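Local coordinates for protein EcmrR transcriptional regulator (Escherichia coli, PDB 6WL5) that probably activates transcription as a multidrug-sensing MerR family regulator and binds cetyl-trimethyl-ammonium in its C-terminal domain, at residues A[7-18]-A[88-99]. Residues are numbered along the deposited sequence; the frame is centred on the assembly and turned at random.
Sequences ALKEIPECIVYS and IFQVIPAITAVT
Ser18 OG joins two groups of the other strand. Ser18 OG donates to Ile88 O at 2.9 Å, from a direction tilted out of the carbonyl plane. Gln90 NE2 donates to Ser18 OG at 2.8 Å, with OG almost exactly in the amide plane. With chi1 at 65°, OG sits between its own N and carbonyl carbon, where it meets both Ile88 O and Gln90 NE2. On the opposite face of the sheet, Tyr17 CB sits over the Phe89 ring in a CH-pi contact, 4.0 Å from the centroid. Back on the face of Ser18 and Gln90, Val16 CG2 meets Ile92 CG1 at 3.7 Å, the two side chains crossing at about a right angle. The two segments pair antiparallel in the sheet of the GyrI-like small molecule binding domain. Each strand is interrupted, at Pro12-Glu13 and Pro93-Ala94, and ladder bonds resume beyond. There Ile11 and Ile95 lie side by side. Thr96 OG1 donates to the syn side of Glu10 OE1 at 2.5 Å, 32° out of the carboxylate plane. The Glu10 chain bends at chi2 (-80°), which helps bring OE1 to Thr96. Water 1 bridges the same oxygen to Ile95 O. Further out, Glu72 also takes a bond from Gln90 NE2. Lys9 NZ forms a salt bridge with Glu151 on strand 149-158.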
loop_
_atom_site.group_PDB
_atom_site.type_symbol
_atom_site.label_atom_id
_atom_site.label_comp_id
_atom_site.label_asym_id
_atom_site.label_seq_id
_atom_site.Cartn_x
_atom_site.Cartn_y
_atom_site.Cartn_z
ATOM N N ALA A 7 2.959 -14.089 7.263
ATOM C CA ALA A 7 3.372 -13.649 8.592
ATOM C C ALA A 7 2.234 -12.839 9.187
ATOM O O ALA A 7 1.402 -12.319 8.464
ATOM C CB ALA A 7 4.599 -12.761 8.524
ATOM N N LEU A 8 2.121 -12.824 10.504
ATOM C CA LEU A 8 1.092 -12.068 11.185
ATOM C C LEU A 8 1.784 -10.973 11.974
ATOM O O LEU A 8 2.781 -11.241 12.650
ATOM C CB LEU A 8 0.387 -13.040 12.123
ATOM C CG LEU A 8 -0.957 -12.636 12.642
ATOM C CD1 LEU A 8 -1.998 -12.372 11.525
ATOM C CD2 LEU A 8 -1.519 -13.718 13.587
ATOM N N LYS A 9 1.297 -9.735 11.826
ATOM C CA LYS A 9 1.970 -8.614 12.470
ATOM C C LYS A 9 0.980 -7.558 12.931
ATOM O O LYS A 9 -0.153 -7.487 12.452
ATOM C CB LYS A 9 3.013 -7.998 11.539
ATOM C CG LYS A 9 2.486 -7.454 10.238
ATOM C CD LYS A 9 3.635 -6.819 9.411
ATOM C CE LYS A 9 4.685 -7.830 8.986
ATOM N NZ LYS A 9 5.685 -7.158 8.059
ATOM N N GLU A 10 1.395 -6.764 13.904
ATOM C CA GLU A 10 0.663 -5.573 14.310
ATOM C C GLU A 10 1.346 -4.372 13.669
ATOM O O GLU A 10 2.560 -4.175 13.856
ATOM C CB GLU A 10 0.633 -5.411 15.833
ATOM C CG GLU A 10 0.161 -6.632 16.563
ATOM C CD GLU A 10 -1.341 -6.802 16.594
ATOM O OE1 GLU A 10 -2.046 -5.918 16.067
ATOM O OE2 GLU A 10 -1.812 -7.826 17.171
ATOM N N ILE A 11 0.576 -3.589 12.923
ATOM C CA ILE A 11 1.073 -2.405 12.228
ATOM C C ILE A 11 0.535 -1.184 12.964
ATOM O O ILE A 11 -0.687 -1.005 13.040
ATOM C CB ILE A 11 0.667 -2.390 10.749
ATOM C CG1 ILE A 11 1.196 -3.634 10.038
ATOM C CG2 ILE A 11 1.230 -1.123 10.068
ATOM C CD1 ILE A 11 0.658 -3.828 8.612
ATOM N N PRO A 12 1.388 -0.364 13.563
ATOM C CA PRO A 12 0.890 0.787 14.323
ATOM C C PRO A 12 0.325 1.870 13.416
ATOM O O PRO A 12 0.555 1.900 12.198
ATOM C CB PRO A 12 2.131 1.305 15.055
ATOM C CG PRO A 12 3.239 0.335 14.737
ATOM C CD PRO A 12 2.861 -0.478 13.590
ATOM N N GLU A 13 -0.421 2.780 14.036
ATOM C CA GLU A 13 -0.912 3.938 13.303
ATOM C C GLU A 13 0.243 4.781 12.771
ATOM O O GLU A 13 1.349 4.809 13.324
ATOM C CB GLU A 13 -1.870 4.760 14.168
ATOM C CG GLU A 13 -1.227 5.655 15.165
ATOM C CD GLU A 13 -2.241 6.476 15.923
ATOM O OE1 GLU A 13 -1.856 7.559 16.357
ATOM O OE2 GLU A 13 -3.406 6.052 16.079
ATOM N N CYS A 14 -0.019 5.455 11.659
ATOM C CA CYS A 14 0.953 6.365 11.072
ATOM C C CYS A 14 0.243 7.572 10.493
ATOM O O CYS A 14 -0.945 7.527 10.184
ATOM C CB CYS A 14 1.767 5.682 9.980
ATOM S SG CYS A 14 0.809 5.022 8.592
ATOM N N ILE A 15 0.991 8.669 10.380
ATOM C CA ILE A 15 0.547 9.868 9.687
ATOM C C ILE A 15 1.055 9.747 8.269
ATOM O O ILE A 15 2.220 9.386 8.058
ATOM C CB ILE A 15 1.146 11.128 10.328
ATOM C CG1 ILE A 15 0.855 11.170 11.826
ATOM C CG2 ILE A 15 0.645 12.395 9.600
ATOM C CD1 ILE A 15 1.683 12.217 12.552
ATOM N N VAL A 16 0.189 10.044 7.301
ATOM C CA VAL A 16 0.554 9.992 5.900
ATOM C C VAL A 16 0.071 11.252 5.192
ATOM O O VAL A 16 -0.876 11.919 5.615
ATOM C CB VAL A 16 -0.044 8.759 5.178
ATOM C CG1 VAL A 16 0.352 7.479 5.881
ATOM C CG2 VAL A 16 -1.573 8.855 5.009
ATOM N N TYR A 17 0.696 11.530 4.054
ATOM C CA TYR A 17 0.032 12.273 3.000
ATOM C C TYR A 17 -0.525 11.274 2.009
ATOM O O TYR A 17 -0.021 10.149 1.909
ATOM C CB TYR A 17 0.924 13.319 2.340
ATOM C CG TYR A 17 2.148 12.868 1.604
ATOM C CD1 TYR A 17 2.081 12.420 0.289
ATOM C CD2 TYR A 17 3.393 12.945 2.210
ATOM C CE1 TYR A 17 3.241 12.050 -0.394
ATOM C CE2 TYR A 17 4.533 12.576 1.542
ATOM C CZ TYR A 17 4.451 12.125 0.258
ATOM O OH TYR A 17 5.622 11.791 -0.353
ATOM N N SER A 18 -1.616 11.659 1.342
ATOM C CA SER A 18 -2.380 10.687 0.573
ATOM C C SER A 18 -3.208 11.373 -0.512
ATOM O O SER A 18 -3.537 12.563 -0.417
ATOM C CB SER A 18 -3.292 9.888 1.514
ATOM O OG SER A 18 -4.266 10.749 2.100
ATOM N N ILE A 88 -4.001 15.051 0.897
ATOM C CA ILE A 88 -4.466 15.275 2.256
ATOM C C ILE A 88 -3.639 14.475 3.264
ATOM O O ILE A 88 -3.199 13.350 2.990
ATOM C CB ILE A 88 -5.983 14.987 2.381
ATOM C CG1 ILE A 88 -6.223 13.507 2.189
ATOM C CG2 ILE A 88 -6.807 15.814 1.379
ATOM C CD1 ILE A 88 -6.263 12.798 3.500
ATOM N N PHE A 89 -3.405 15.081 4.417
ATOM C CA PHE A 89 -2.790 14.409 5.551
ATOM C C PHE A 89 -3.873 13.762 6.417
ATOM O O PHE A 89 -4.933 14.346 6.669
ATOM C CB PHE A 89 -1.975 15.423 6.352
ATOM C CG PHE A 89 -0.736 15.876 5.643
ATOM C CD1 PHE A 89 -0.789 16.902 4.715
ATOM C CD2 PHE A 89 0.477 15.266 5.894
ATOM C CE1 PHE A 89 0.358 17.317 4.033
ATOM C CE2 PHE A 89 1.632 15.676 5.234
ATOM C CZ PHE A 89 1.571 16.711 4.307
ATOM N N GLN A 90 -3.619 12.525 6.827
ATOM C CA GLN A 90 -4.544 11.778 7.661
ATOM C C GLN A 90 -3.763 10.751 8.475
ATOM O O GLN A 90 -2.611 10.423 8.175
ATOM C CB GLN A 90 -5.644 11.130 6.811
ATOM C CG GLN A 90 -5.140 10.061 5.877
ATOM C CD GLN A 90 -6.252 9.399 5.089
ATOM O OE1 GLN A 90 -7.168 8.765 5.657
ATOM N NE2 GLN A 90 -6.168 9.502 3.778
ATOM N N VAL A 91 -4.386 10.280 9.548
ATOM C CA VAL A 91 -3.832 9.194 10.347
ATOM C C VAL A 91 -4.436 7.893 9.846
ATOM O O VAL A 91 -5.660 7.753 9.791
ATOM C CB VAL A 91 -4.146 9.392 11.838
ATOM C CG1 VAL A 91 -3.693 8.167 12.641
ATOM C CG2 VAL A 91 -3.518 10.687 12.363
ATOM N N ILE A 92 -3.588 6.939 9.474
ATOM C CA ILE A 92 -4.031 5.619 9.042
ATOM C C ILE A 92 -3.994 4.704 10.267
ATOM O O ILE A 92 -2.925 4.563 10.883
ATOM C CB ILE A 92 -3.144 5.077 7.915
ATOM C CG1 ILE A 92 -3.145 6.006 6.683
ATOM C CG2 ILE A 92 -3.601 3.678 7.507
ATOM C CD1 ILE A 92 -4.498 6.295 6.084
ATOM N N PRO A 93 -5.102 4.079 10.652
ATOM C CA PRO A 93 -5.148 3.434 11.968
ATOM C C PRO A 93 -4.319 2.159 12.034
ATOM O O PRO A 93 -3.959 1.553 11.023
ATOM C CB PRO A 93 -6.644 3.142 12.175
ATOM C CG PRO A 93 -7.161 2.946 10.758
ATOM C CD PRO A 93 -6.392 3.982 9.939
ATOM N N ALA A 94 -4.001 1.781 13.270
ATOM C CA ALA A 94 -3.336 0.515 13.548
ATOM C C ALA A 94 -4.219 -0.661 13.157
ATOM O O ALA A 94 -5.448 -0.623 13.296
ATOM C CB ALA A 94 -3.054 0.400 15.051
ATOM N N ILE A 95 -3.577 -1.743 12.707
ATOM C CA ILE A 95 -4.279 -2.956 12.305
ATOM C C ILE A 95 -3.448 -4.162 12.703
ATOM O O ILE A 95 -2.243 -4.072 12.952
ATOM C CB ILE A 95 -4.535 -3.062 10.782
ATOM C CG1 ILE A 95 -3.203 -2.952 9.992
ATOM C CG2 ILE A 95 -5.545 -2.031 10.349
ATOM C CD1 ILE A 95 -3.382 -3.209 8.522
ATOM N N THR A 96 -4.116 -5.304 12.781
ATOM C CA THR A 96 -3.454 -6.588 12.798
ATOM C C THR A 96 -3.556 -7.109 11.373
ATOM O O THR A 96 -4.643 -7.121 10.796
ATOM C CB THR A 96 -4.122 -7.559 13.754
ATOM O OG1 THR A 96 -4.113 -7.042 15.094
ATOM C CG2 THR A 96 -3.393 -8.896 13.744
ATOM N N ALA A 97 -2.433 -7.512 10.790
ATOM C CA ALA A 97 -2.440 -7.908 9.390
ATOM C C ALA A 97 -1.770 -9.251 9.200
ATOM O O ALA A 97 -0.736 -9.536 9.830
ATOM C CB ALA A 97 -1.696 -6.877 8.522
ATOM N N VAL A 98 -2.317 -10.037 8.269
ATOM C CA VAL A 98 -1.564 -11.125 7.668
ATOM C C VAL A 98 -0.925 -10.613 6.387
ATOM O O VAL A 98 -1.564 -9.897 5.593
ATOM C CB VAL A 98 -2.434 -12.374 7.465
ATOM C CG1 VAL A 98 -3.610 -12.159 6.508
ATOM C CG2 VAL A 98 -1.579 -13.571 7.062
ATOM N N THR A 99 0.367 -10.900 6.234
ATOM C CA THR A 99 1.179 -10.323 5.173
ATOM C C THR A 99 1.947 -11.388 4.403
ATOM O O THR A 99 2.298 -12.440 4.944
ATOM C CB THR A 99 2.170 -9.294 5.763
ATOM O OG1 THR A 99 3.203 -9.949 6.522
ATOM C CG2 THR A 99 1.475 -8.282 6.653
HETATM O O HOH W 1 -1.955 -3.213 15.668
HETATM O O HOH W 2 -1.138 2.208 9.982
HETATM O O HOH W 3 -5.073 3.266 15.615
#